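Local atomic coordinates of anabena Tic22 (Anabaena sp., PDB entry 4EV1), a protein that probably acts as a chaperone-like factor in protein transport, as a thylakoid-associated member of the Tic22-like family. Residues S13-L18 with E217-L222; M49-A54 with L78-V83; L163-A168 with A182-L187. All blocks are in the same frame, centred on the assembly; numbering follows the deposited sequence.

Interaction 1. Residues S13-L18 with E217-L222; sequences SVPIYL and EYIRTL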
ATOM      1  N   SER A  13      -0.267   0.192  -9.580  1.00 32.44           N
ATOM      2  CA  SER A  13      -1.497   0.998  -9.485  1.00 33.27           C
ATOM      3  C   SER A  13      -1.473   1.898  -8.264  1.00 31.38           C
ATOM      4  O   SER A  13      -2.171   2.878  -8.219  1.00 31.74           O
ATOM      5  CB  SER A  13      -2.701   0.095  -9.288  1.00 33.62           C
ATOM      6  OG  SER A  13      -3.023  -0.567 -10.474  1.00 38.70           O
ATOM      7  N   VAL A  14      -0.751   1.455  -7.235  1.00 29.40           N
ATOM      8  CA  VAL A  14      -0.831   2.045  -5.902  1.00 26.76           C
ATOM      9  C   VAL A  14       0.347   2.985  -5.725  1.00 25.78           C
ATOM     10  O   VAL A  14       1.501   2.539  -5.772  1.00 26.36           O
ATOM     11  CB  VAL A  14      -0.800   0.947  -4.839  1.00 25.47           C
ATOM     12  CG1 VAL A  14      -0.924   1.505  -3.447  1.00 24.44           C
ATOM     13  CG2 VAL A  14      -1.917  -0.115  -5.100  1.00 25.74           C
ATOM     14  N   PRO A  15       0.085   4.269  -5.507  1.00 25.69           N
ATOM     15  CA  PRO A  15       1.208   5.161  -5.185  1.00 25.60           C
ATOM     16  C   PRO A  15       1.602   5.085  -3.700  1.00 24.81           C
ATOM     17  O   PRO A  15       0.759   4.956  -2.831  1.00 24.02           O
ATOM     18  CB  PRO A  15       0.681   6.548  -5.541  1.00 26.75           C
ATOM     19  CG  PRO A  15      -0.750   6.467  -5.334  1.00 26.41           C
ATOM     20  CD  PRO A  15      -1.191   4.997  -5.535  1.00 26.45           C
ATOM     21  N   ILE A  16       2.901   5.178  -3.441  1.00 23.84           N
ATOM     22  CA  ILE A  16       3.431   5.173  -2.118  1.00 24.47           C
ATOM     23  C   ILE A  16       4.098   6.524  -1.986  1.00 23.54           C
ATOM     24  O   ILE A  16       4.745   6.988  -2.925  1.00 25.78           O
ATOM     25  CB  ILE A  16       4.476   4.045  -1.972  1.00 24.77           C
ATOM     26  CG1 ILE A  16       3.817   2.683  -2.258  1.00 26.82           C
ATOM     27  CG2 ILE A  16       5.168   4.097  -0.571  1.00 25.67           C
ATOM     28  CD1 ILE A  16       2.761   2.221  -1.272  1.00 26.56           C
ATOM     29  N   TYR A  17       3.959   7.175  -0.852  1.00 23.24           N
ATOM     30  CA  TYR A  17       4.559   8.536  -0.664  1.00 22.11           C
ATOM     31  C   TYR A  17       5.812   8.477   0.241  1.00 22.13           C
ATOM     32  O   TYR A  17       5.750   7.994   1.343  1.00 23.56           O
ATOM     33  CB  TYR A  17       3.478   9.448  -0.122  1.00 22.54           C
ATOM     34  CG  TYR A  17       2.278   9.458  -1.031  1.00 22.14           C
ATOM     35  CD1 TYR A  17       2.315  10.126  -2.240  1.00 24.92           C
ATOM     36  CD2 TYR A  17       1.134   8.762  -0.716  1.00 19.99           C
ATOM     37  CE1 TYR A  17       1.235  10.129  -3.093  1.00 25.11           C
ATOM     38  CE2 TYR A  17       0.034   8.740  -1.587  1.00 25.82           C
ATOM     39  CZ  TYR A  17       0.108   9.430  -2.797  1.00 25.13           C
ATOM     40  OH  TYR A  17      -0.966   9.452  -3.671  1.00 25.70           O
ATOM     41  N   LEU A  18       6.955   8.886  -0.288  1.00 20.87           N
ATOM     42  CA  LEU A  18       8.205   8.882   0.388  1.00 22.54           C
ATOM     43  C   LEU A  18       8.545  10.308   0.763  1.00 22.65           C
ATOM     44  O   LEU A  18       8.109  11.250   0.073  1.00 24.39           O
ATOM     45  CB  LEU A  18       9.284   8.323  -0.514  1.00 23.55           C
ATOM     46  CG  LEU A  18       9.146   6.846  -0.914  1.00 25.84           C
ATOM     47  CD1 LEU A  18      10.448   6.433  -1.631  1.00 28.68           C
ATOM     48  CD2 LEU A  18       8.815   5.905   0.311  1.00 26.30           C
ATOM     49  N   GLU A 217      -7.276  10.658  -7.272  1.00 30.86           N
ATOM     50  CA  GLU A 217      -7.379  12.074  -7.615  1.00 32.19           C
ATOM     51  C   GLU A 217      -5.981  12.671  -7.866  1.00 31.15           C
ATOM     52  O   GLU A 217      -5.763  13.289  -8.891  1.00 30.82           O
ATOM     53  CB  GLU A 217      -8.077  12.835  -6.486  1.00 33.53           C
ATOM     54  CG  GLU A 217      -8.247  14.368  -6.726  1.00 38.15           C
ATOM     55  CD  GLU A 217      -8.918  15.122  -5.552  1.00 43.91           C
ATOM     56  OE1 GLU A 217      -9.039  14.580  -4.433  1.00 48.42           O
ATOM     57  OE2 GLU A 217      -9.286  16.303  -5.746  1.00 50.53           O
ATOM     58  N   TYR A 218      -5.041  12.442  -6.955  1.00 29.32           N
ATOM     59  CA  TYR A 218      -3.676  12.929  -7.134  1.00 28.68           C
ATOM     60  C   TYR A 218      -3.049  12.436  -8.432  1.00 29.43           C
ATOM     61  O   TYR A 218      -2.407  13.210  -9.148  1.00 29.33           O
ATOM     62  CB  TYR A 218      -2.798  12.515  -5.965  1.00 28.64           C
ATOM     63  CG  TYR A 218      -1.373  12.944  -6.114  1.00 28.65           C
ATOM     64  CD1 TYR A 218      -1.038  14.289  -6.003  1.00 29.17           C
ATOM     65  CD2 TYR A 218      -0.372  12.027  -6.398  1.00 27.21           C
ATOM     66  CE1 TYR A 218       0.237  14.706  -6.152  1.00 31.83           C
ATOM     67  CE2 TYR A 218       0.949  12.448  -6.558  1.00 27.81           C
ATOM     68  CZ  TYR A 218       1.238  13.780  -6.427  1.00 29.22           C
ATOM     69  OH  TYR A 218       2.502  14.254  -6.596  1.00 28.49           O
ATOM     70  N   ILE A 219      -3.223  11.142  -8.713  1.00 28.85           N
ATOM     71  CA  ILE A 219      -2.636  10.512  -9.881  1.00 29.67           C
ATOM     72  C   ILE A 219      -3.201  11.134 -11.147  1.00 29.87           C
ATOM     73  O   ILE A 219      -2.449  11.351 -12.083  1.00 29.74           O
ATOM     74  CB  ILE A 219      -2.863   8.983  -9.902  1.00 29.39           C
ATOM     75  CG1 ILE A 219      -1.922   8.284  -8.955  1.00 31.11           C
ATOM     76  CG2 ILE A 219      -2.663   8.390 -11.302  1.00 30.77           C
ATOM     77  CD1 ILE A 219      -2.430   6.884  -8.611  1.00 32.80           C
ATOM     78  N   ARG A 220      -4.491  11.476 -11.146  1.00 30.77           N
ATOM     79  CA  ARG A 220      -5.096  12.156 -12.290  1.00 32.84           C
ATOM     80  C   ARG A 220      -4.437  13.519 -12.578  1.00 32.30           C
ATOM     81  O   ARG A 220      -4.610  14.015 -13.662  1.00 33.00           O
ATOM     82  CB  ARG A 220      -6.626  12.364 -12.128  1.00 33.71           C
ATOM     83  CG  ARG A 220      -7.443  11.113 -12.291  1.00 37.07           C
ATOM     84  CD  ARG A 220      -8.985  11.389 -12.212  1.00 41.83           C
ATOM     85  NE  ARG A 220      -9.566  10.805 -10.996  1.00 46.93           N
ATOM     86  CZ  ARG A 220     -10.256  11.466 -10.070  1.00 49.61           C
ATOM     87  NH1 ARG A 220     -10.525  12.764 -10.196  1.00 54.73           N
ATOM     88  NH2 ARG A 220     -10.713  10.816  -9.022  1.00 50.25           N
ATOM     89  N   THR A 221      -3.699  14.108 -11.624  1.00 31.87           N
ATOM     90  CA  THR A 221      -3.040  15.422 -11.844  1.00 32.11           C
ATOM     91  C   THR A 221      -1.690  15.351 -12.587  1.00 32.27           C
ATOM     92  O   THR A 221      -1.103  16.388 -12.964  1.00 32.11           O
ATOM     93  CB  THR A 221      -2.815  16.202 -10.521  1.00 31.81           C
ATOM     94  OG1 THR A 221      -1.726  15.626  -9.768  1.00 30.12           O
ATOM     95  CG2 THR A 221      -4.123  16.289  -9.675  1.00 33.76           C
ATOM     96  N   LEU A 222      -1.193  14.137 -12.750  1.00 30.97           N
ATOM     97  CA  LEU A 222       0.182  13.900 -13.171  1.00 31.79           C
ATOM     98  C   LEU A 222       0.306  13.727 -14.689  1.00 33.46           C
ATOM     99  O   LEU A 222      -0.608  13.192 -15.304  1.00 33.43           O
ATOM    100  CB  LEU A 222       0.696  12.637 -12.492  1.00 31.24           C
ATOM    101  CG  LEU A 222       0.825  12.663 -10.990  1.00 29.98           C
ATOM    102  CD1 LEU A 222       1.450  11.320 -10.533  1.00 27.82           C
ATOM    103  CD2 LEU A 222       1.642  13.875 -10.525  1.00 27.83           C
TER
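Tyr-17 turns the edge of its ring to Tyr-218, whose CD2 lies near the Tyr-17 plane, 3.8 Å from the hydroxyl oxygen OH of Tyr-17 and 4.1 Å from its CE1. The two ring planes are inclined by about 74°, and the side chains run past each other in opposite senses. CB of Arg-51 covers one face of the Tyr-17 ring, and CD of the same arginine lies over a face of the Tyr-218 ring. A hydrogen bond to Ser-215 OG fixes the hydroxyl end of Tyr-17. With CG anti to the backbone N (chi1 178°), Tyr-218 reaches from its helix toward the strand. This is how the C-terminal helix 213-220 docks on the antiparallel pair of strands 15-20 and 79-84 in the Tic22 fold. One residue further along the helix, Ile-219 brings its CD1 obliquely to the CG-CD side of the Pro-15 ring, 3.7 Å from CG of Pro-15 and 3.8 Å from its CD. No hydrogen bond links the two segments. Within 217-222, the carbonyl O of Tyr-218 takes two bonds from Thr-221, one from N and a short one of 2.6 Å from OG1, which lies in the carbonyl plane.

Interaction 2. Residues M49-A54 with L78-V83; sequences MSRQEA and LQVTAV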
ATOM      1  N   MET A  49       1.077   5.506   2.935  1.00 23.96           N
ATOM      2  CA  MET A  49      -0.062   5.255   2.063  1.00 23.88           C
ATOM      3  C   MET A  49      -0.800   6.533   1.789  1.00 24.24           C
ATOM      4  O   MET A  49      -1.496   6.616   0.748  1.00 22.02           O
ATOM      5  CB  MET A  49      -1.009   4.250   2.699  1.00 23.03           C
ATOM      6  CG  MET A  49      -0.369   2.847   2.878  1.00 25.06           C
ATOM      7  SD  MET A  49       0.495   2.177   1.464  1.00 27.33           S
ATOM      8  CE  MET A  49      -0.799   2.137   0.313  1.00 23.74           C
ATOM      9  N   SER A  50      -0.624   7.526   2.693  1.00 24.69           N
ATOM     10  CA  SER A  50      -1.299   8.836   2.572  1.00 24.52           C
ATOM     11  C   SER A  50      -0.310   9.976   2.327  1.00 24.87           C
ATOM     12  O   SER A  50       0.598  10.216   3.132  1.00 23.14           O
ATOM     13  CB  SER A  50      -2.080   9.156   3.858  1.00 25.91           C
ATOM     14  OG  SER A  50      -2.302  10.553   3.983  1.00 24.86           O
ATOM     15  N   ARG A  51      -0.514  10.704   1.234  1.00 24.49           N
ATOM     16  CA  ARG A  51       0.319  11.859   0.920  1.00 24.36           C
ATOM     17  C   ARG A  51       0.219  12.930   2.005  1.00 24.77           C
ATOM     18  O   ARG A  51       1.228  13.510   2.409  1.00 23.69           O
ATOM     19  CB  ARG A  51      -0.072  12.447  -0.438  1.00 25.51           C
ATOM     20  CG  ARG A  51       0.884  13.512  -0.951  1.00 28.56           C
ATOM     21  CD  ARG A  51       0.756  13.689  -2.455  1.00 37.24           C
ATOM     22  NE  ARG A  51      -0.228  14.710  -2.805  1.00 44.03           N
ATOM     23  CZ  ARG A  51       0.062  15.993  -2.995  1.00 43.18           C
ATOM     24  NH1 ARG A  51       1.312  16.418  -2.869  1.00 47.22           N
ATOM     25  NH2 ARG A  51      -0.898  16.851  -3.310  1.00 43.49           N
ATOM     26  N   GLN A  52      -0.999  13.191   2.471  1.00 25.58           N
ATOM     27  CA  GLN A  52      -1.227  14.201   3.504  1.00 27.43           C
ATOM     28  C   GLN A  52      -0.457  13.862   4.792  1.00 26.78           C
ATOM     29  O   GLN A  52       0.108  14.765   5.434  1.00 24.90           O
ATOM     30  CB  GLN A  52      -2.733  14.394   3.817  1.00 29.55           C
ATOM     31  CG  GLN A  52      -3.008  15.134   5.175  1.00 35.78           C
ATOM     32  CD  GLN A  52      -4.347  15.857   5.244  1.00 42.34           C
ATOM     33  OE1 GLN A  52      -4.530  16.751   6.072  1.00 50.06           O
ATOM     34  NE2 GLN A  52      -5.288  15.467   4.401  1.00 45.88           N
ATOM     35  N   GLU A  53      -0.427  12.574   5.148  1.00 25.57           N
ATOM     36  CA  GLU A  53       0.352  12.131   6.316  1.00 26.54           C
ATOM     37  C   GLU A  53       1.836  12.364   6.126  1.00 25.07           C
ATOM     38  O   GLU A  53       2.512  12.842   7.058  1.00 25.68           O
ATOM     39  CB  GLU A  53       0.084  10.641   6.699  1.00 26.65           C
ATOM     40  CG  GLU A  53      -1.180  10.474   7.462  1.00 32.65           C
ATOM     41  CD  GLU A  53      -1.557   9.013   7.785  1.00 36.88           C
ATOM     42  OE1 GLU A  53      -0.637   8.194   7.983  1.00 33.80           O
ATOM     43  OE2 GLU A  53      -2.799   8.720   7.866  1.00 43.00           O
ATOM     44  N   ALA A  54       2.357  12.047   4.939  1.00 22.90           N
ATOM     45  CA  ALA A  54       3.762  12.279   4.620  1.00 21.99           C
ATOM     46  C   ALA A  54       4.095  13.754   4.766  1.00 22.17           C
ATOM     47  O   ALA A  54       5.101  14.113   5.340  1.00 21.43           O
ATOM     48  CB  ALA A  54       4.093  11.806   3.132  1.00 20.90           C
ATOM     49  N   LEU A  78      13.124  19.080   2.041  1.00 30.07           N
ATOM     50  CA  LEU A  78      12.234  17.894   2.113  1.00 28.14           C
ATOM     51  C   LEU A  78      10.910  18.099   1.403  1.00 27.20           C
ATOM     52  O   LEU A  78      10.309  19.161   1.509  1.00 26.33           O
ATOM     53  CB  LEU A  78      11.931  17.559   3.557  1.00 28.72           C
ATOM     54  CG  LEU A  78      13.033  16.946   4.348  1.00 31.18           C
ATOM     55  CD1 LEU A  78      12.463  16.680   5.727  1.00 32.52           C
ATOM     56  CD2 LEU A  78      13.595  15.674   3.680  1.00 27.92           C
ATOM     57  N   GLN A  79      10.440  17.053   0.723  1.00 24.56           N
ATOM     58  CA  GLN A  79       9.197  17.035   0.018  1.00 24.90           C
ATOM     59  C   GLN A  79       8.709  15.586  -0.079  1.00 23.54           C
ATOM     60  O   GLN A  79       9.424  14.640   0.239  1.00 24.43           O
ATOM     61  CB  GLN A  79       9.376  17.593  -1.370  1.00 25.26           C
ATOM     62  CG  GLN A  79      10.250  16.693  -2.332  1.00 25.33           C
ATOM     63  CD  GLN A  79      10.349  17.287  -3.727  1.00 27.25           C
ATOM     64  OE1 GLN A  79      10.915  18.355  -3.917  1.00 25.42           O
ATOM     65  NE2 GLN A  79       9.762  16.606  -4.707  1.00 26.93           N
ATOM     66  N   VAL A  80       7.485  15.437  -0.530  1.00 23.97           N
ATOM     67  CA  VAL A  80       6.897  14.154  -0.753  1.00 23.89           C
ATOM     68  C   VAL A  80       7.144  13.805  -2.220  1.00 25.51           C
ATOM     69  O   VAL A  80       6.858  14.625  -3.100  1.00 25.65           O
ATOM     70  CB  VAL A  80       5.381  14.173  -0.509  1.00 23.96           C
ATOM     71  CG1 VAL A  80       4.759  12.754  -0.790  1.00 23.10           C
ATOM     72  CG2 VAL A  80       5.062  14.590   0.922  1.00 23.65           C
ATOM     73  N   THR A  81       7.633  12.584  -2.469  1.00 23.96           N
ATOM     74  CA  THR A  81       7.735  11.993  -3.791  1.00 23.86           C
ATOM     75  C   THR A  81       6.799  10.783  -3.869  1.00 23.92           C
ATOM     76  O   THR A  81       6.789   9.929  -2.968  1.00 25.19           O
ATOM     77  CB  THR A  81       9.198  11.608  -4.068  1.00 22.26           C
ATOM     78  OG1 THR A  81       9.992  12.814  -4.031  1.00 23.96           O
ATOM     79  CG2 THR A  81       9.348  10.918  -5.398  1.00 23.77           C
ATOM     80  N   ALA A  82       6.031  10.711  -4.938  1.00 23.98           N
ATOM     81  CA  ALA A  82       5.119   9.603  -5.208  1.00 24.09           C
ATOM     82  C   ALA A  82       5.846   8.505  -6.048  1.00 23.91           C
ATOM     83  O   ALA A  82       6.453   8.803  -7.083  1.00 24.71           O
ATOM     84  CB  ALA A  82       3.901  10.149  -5.939  1.00 23.31           C
ATOM     85  N   VAL A  83       5.884   7.285  -5.528  1.00 23.83           N
ATOM     86  CA  VAL A  83       6.542   6.137  -6.188  1.00 24.37           C
ATOM     87  C   VAL A  83       5.482   4.994  -6.357  1.00 24.78           C
ATOM     88  O   VAL A  83       4.768   4.650  -5.403  1.00 26.76           O
ATOM     89  CB  VAL A  83       7.749   5.644  -5.325  1.00 24.81           C
ATOM     90  CG1 VAL A  83       8.565   4.463  -6.018  1.00 24.68           C
ATOM     91  CG2 VAL A  83       8.678   6.874  -4.910  1.00 26.02           C
TER
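Val-80 points both methyl groups at the first turn of helix 51-63, one resting mainly on Ala-54 and the other wedged between Ala-54 and Arg-51. It is a helix-on-sheet contact: the start of the helix packs on strand 79-84, which pairs antiparallel with strand 15-20 in the Tic22 fold. The closest approach is between CG2 of Val-80 and CB of Ala-54, at 3.7 Å, and the small alanine lets the helix come near the strand, with CA of Ala-54 only 6.5 Å from CA of Val-80. CG1 of Val-80, anti to its own backbone N (chi1 179°), is thereby set to meet two helix residues three apart, with CB of Ala-54 at 4.1 Å and CG of Arg-51 at 4.0 Å. Arg-51 passes the valine at a slant and touches it with its aliphatic stem, not its charged end; the chain then bends at chi3 (91°), where its CD and NE pass over the Tyr-218 ring. The face that Val-80 offers to the helix is completed by Gln-55, next in the helix, and Ile-58, a turn beyond Ala-54. An alanine in place of Val-80 would probably open a gap beside the Ala-54 methyl and cost the Arg-51 stem one of its apolar neighbours. The helix end itself is fixed by Ser-50 at the N-cap: its OG accepts from the backbone N of Glu-53 at 3.0 Å, with a nearly straight N-H...O angle of 164°.

Interaction 3. Residues L163-A168 with A182-L187; sequences LSKQDA and ADIQVL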
ATOM      1  N   LEU A 163      -7.778  -0.348  -1.225  1.00 26.31           N
ATOM      2  CA  LEU A 163      -6.962   0.140  -0.118  1.00 27.19           C
ATOM      3  C   LEU A 163      -7.805   1.007   0.834  1.00 28.00           C
ATOM      4  O   LEU A 163      -7.388   1.289   1.979  1.00 29.38           O
ATOM      5  CB  LEU A 163      -5.766   0.928  -0.632  1.00 26.45           C
ATOM      6  CG  LEU A 163      -4.491   0.191  -1.062  1.00 28.80           C
ATOM      7  CD1 LEU A 163      -3.858  -0.570   0.147  1.00 30.10           C
ATOM      8  CD2 LEU A 163      -4.698  -0.731  -2.250  1.00 30.52           C
ATOM      9  N   SER A 164      -8.991   1.412   0.380  1.00 28.97           N
ATOM     10  CA  SER A 164      -9.869   2.192   1.197  1.00 29.92           C
ATOM     11  C   SER A 164     -11.239   1.534   1.443  1.00 30.65           C
ATOM     12  O   SER A 164     -11.958   1.199   0.511  1.00 29.72           O
ATOM     13  CB  SER A 164     -10.041   3.561   0.572  1.00 30.42           C
ATOM     14  OG  SER A 164     -10.791   4.317   1.461  1.00 36.47           O
ATOM     15  N   LYS A 165     -11.584   1.391   2.704  1.00 30.98           N
ATOM     16  CA  LYS A 165     -12.811   0.737   3.085  1.00 33.25           C
ATOM     17  C   LYS A 165     -14.047   1.376   2.515  1.00 32.92           C
ATOM     18  O   LYS A 165     -14.930   0.693   2.153  1.00 33.30           O
ATOM     19  CB  LYS A 165     -12.917   0.602   4.578  1.00 34.36           C
ATOM     20  CG  LYS A 165     -14.001  -0.272   5.014  1.00 39.47           C
ATOM     21  CD  LYS A 165     -14.402   0.133   6.319  1.00 44.44           C
ATOM     22  CE  LYS A 165     -15.864   0.288   6.364  1.00 49.58           C
ATOM     23  NZ  LYS A 165     -16.391  -0.996   6.832  1.00 52.64           N
ATOM     24  N   GLN A 166     -14.075   2.690   2.436  1.00 33.05           N
ATOM     25  CA  GLN A 166     -15.213   3.424   1.872  1.00 34.43           C
ATOM     26  C   GLN A 166     -15.502   3.024   0.432  1.00 33.08           C
ATOM     27  O   GLN A 166     -16.665   2.937   0.037  1.00 32.05           O
ATOM     28  CB  GLN A 166     -15.028   4.953   1.973  1.00 35.49           C
ATOM     29  CG  GLN A 166     -13.947   5.467   1.041  1.00 39.52           C
ATOM     30  CD  GLN A 166     -13.523   6.908   1.326  1.00 44.31           C
ATOM     31  OE1 GLN A 166     -14.287   7.848   1.057  1.00 48.51           O
ATOM     32  NE2 GLN A 166     -12.281   7.087   1.820  1.00 42.85           N
ATOM     33  N   ASP A 167     -14.463   2.744  -0.344  1.00 31.93           N
ATOM     34  CA  ASP A 167     -14.646   2.271  -1.713  1.00 32.21           C
ATOM     35  C   ASP A 167     -15.247   0.853  -1.717  1.00 32.60           C
ATOM     36  O   ASP A 167     -16.062   0.552  -2.569  1.00 32.75           O
ATOM     37  CB  ASP A 167     -13.331   2.224  -2.493  1.00 32.07           C
ATOM     38  CG  ASP A 167     -12.817   3.597  -2.863  1.00 34.31           C
ATOM     39  OD1 ASP A 167     -13.594   4.443  -3.373  1.00 36.15           O
ATOM     40  OD2 ASP A 167     -11.631   3.821  -2.632  1.00 32.89           O
ATOM     41  N   ALA A 168     -14.815  -0.015  -0.801  1.00 32.46           N
ATOM     42  CA  ALA A 168     -15.427  -1.360  -0.684  1.00 33.41           C
ATOM     43  C   ALA A 168     -16.879  -1.248  -0.208  1.00 34.71           C
ATOM     44  O   ALA A 168     -17.737  -2.010  -0.678  1.00 34.38           O
ATOM     45  CB  ALA A 168     -14.650  -2.261   0.243  1.00 32.12           C
ATOM     46  N   ALA A 182     -23.985 -10.475   1.504  1.00 45.92           N
ATOM     47  CA  ALA A 182     -22.699  -9.900   1.035  1.00 43.77           C
ATOM     48  C   ALA A 182     -21.927  -9.192   2.156  1.00 42.20           C
ATOM     49  O   ALA A 182     -22.508  -8.600   3.061  1.00 41.63           O
ATOM     50  CB  ALA A 182     -22.914  -8.962  -0.150  1.00 43.38           C
ATOM     51  N   ASP A 183     -20.598  -9.282   2.114  1.00 40.74           N
ATOM     52  CA  ASP A 183     -19.787  -8.612   3.112  1.00 39.36           C
ATOM     53  C   ASP A 183     -18.448  -8.163   2.552  1.00 37.94           C
ATOM     54  O   ASP A 183     -18.113  -8.451   1.393  1.00 36.44           O
ATOM     55  CB  ASP A 183     -19.588  -9.502   4.337  1.00 39.29           C
ATOM     56  CG  ASP A 183     -18.566 -10.587   4.123  1.00 40.80           C
ATOM     57  OD1 ASP A 183     -18.244 -10.917   2.967  1.00 42.22           O
ATOM     58  OD2 ASP A 183     -18.071 -11.134   5.129  1.00 43.00           O
ATOM     59  N   ILE A 184     -17.700  -7.459   3.393  1.00 37.00           N
ATOM     60  CA  ILE A 184     -16.343  -7.046   3.048  1.00 35.68           C
ATOM     61  C   ILE A 184     -15.361  -7.902   3.840  1.00 35.93           C
ATOM     62  O   ILE A 184     -15.425  -7.915   5.058  1.00 36.30           O
ATOM     63  CB  ILE A 184     -16.106  -5.573   3.401  1.00 35.63           C
ATOM     64  CG1 ILE A 184     -17.158  -4.686   2.732  1.00 35.17           C
ATOM     65  CG2 ILE A 184     -14.669  -5.161   2.978  1.00 32.50           C
ATOM     66  CD1 ILE A 184     -17.083  -3.192   3.130  1.00 35.60           C
ATOM     67  N   GLN A 185     -14.451  -8.594   3.150  1.00 35.73           N
ATOM     68  CA  GLN A 185     -13.335  -9.290   3.796  1.00 36.02           C
ATOM     69  C   GLN A 185     -12.125  -8.373   4.012  1.00 35.11           C
ATOM     70  O   GLN A 185     -11.698  -7.642   3.106  1.00 32.13           O
ATOM     71  CB  GLN A 185     -12.866 -10.473   2.958  1.00 36.60           C
ATOM     72  CG  GLN A 185     -11.971 -11.447   3.699  1.00 38.35           C
ATOM     73  CD  GLN A 185     -11.396 -12.531   2.812  1.00 41.03           C
ATOM     74  OE1 GLN A 185     -11.458 -12.451   1.592  1.00 45.07           O
ATOM     75  NE2 GLN A 185     -10.833 -13.564   3.428  1.00 44.32           N
ATOM     76  N   VAL A 186     -11.571  -8.445   5.219  1.00 34.55           N
ATOM     77  CA  VAL A 186     -10.329  -7.761   5.514  1.00 34.44           C
ATOM     78  C   VAL A 186      -9.133  -8.625   5.088  1.00 34.00           C
ATOM     79  O   VAL A 186      -9.002  -9.800   5.476  1.00 34.58           O
ATOM     80  CB  VAL A 186     -10.222  -7.388   6.979  1.00 34.71           C
ATOM     81  CG1 VAL A 186      -8.908  -6.655   7.218  1.00 33.87           C
ATOM     82  CG2 VAL A 186     -11.380  -6.520   7.328  1.00 36.87           C
ATOM     83  N   LEU A 187      -8.299  -8.046   4.230  1.00 31.94           N
ATOM     84  CA  LEU A 187      -7.071  -8.669   3.764  1.00 31.91           C
ATOM     85  C   LEU A 187      -5.916  -7.741   4.150  1.00 31.50           C
ATOM     86  O   LEU A 187      -6.127  -6.677   4.707  1.00 28.47           O
ATOM     87  CB  LEU A 187      -7.094  -8.843   2.243  1.00 31.21           C
ATOM     88  CG  LEU A 187      -8.231  -9.710   1.673  1.00 33.76           C
ATOM     89  CD1 LEU A 187      -8.430  -9.455   0.191  1.00 33.26           C
ATOM     90  CD2 LEU A 187      -7.968 -11.201   1.962  1.00 36.36           C
TER
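Ile-184 drives its side chain into Ala-168, and most of the contact rests on this pair. CD1 of Ile-184 lies 3.9 Å from CB of Ala-168 and equally close to the carbonyl C of that residue, while the branch methyl CG2 of Ile-184 comes to 4.0 Å of the same CB. The alanine methyl thus faces both ends of the forked isoleucine. The torsions explain the grip: CG2 is anti to the backbone N and CG1 lies beside it (chi1 -55°), and the extended chi2 of 175° sends CD1 out to the helix backbone. Both residues are buried, and the approach is purely apolar.

The looser side belongs to Lys-165, one turn earlier in the helix and partly exposed. Its chain curls over toward Ile-184, yet the ammonium NZ stays 4.4 Å from CD1 of Ile-184, a distant brush without a polar bond. Further from the strand, Gln-166 points to the exposed face of the helix and folds back on the N-cap residue, its NE2 donating to OG of Ser-164 at 3.2 Å, with the oxygen close to the amide plane. The carboxylate of Glu-112 also holds this helix start, bound to both Ser-164 OG and the backbone N of Lys-165.

The contact lays helix 165-175 on the antiparallel pair of strands 134-139 and 183-188. Phe-136 of the neighbouring strand touches both Ala-168 and Ile-184, Leu-119 of helix 110-121 reaches Ile-184 and Lys-165, and Gln-169 and Leu-172 continue the helix surface over the isoleucine.

How the interactions relate
Interactions 1 and 2 lie about 9 Å apart, centre to centre, on the sheet formed by strands 15-20 and 79-84; interaction 3, about 20 and 24 Å from them, belongs to the separate pair 134-139 and 183-188. Interaction 1 joins the two ends of the modelled chain, and the other two fall in series between its segments. Interactions 2 and 3 repeat one arrangement: a helix start whose fourth residue, an alanine, packs on a strand that follows later. The two sheet regions also meet directly, where Leu-163 touches Val-14 and Met-49, consistent with one continuous Tic22-like body.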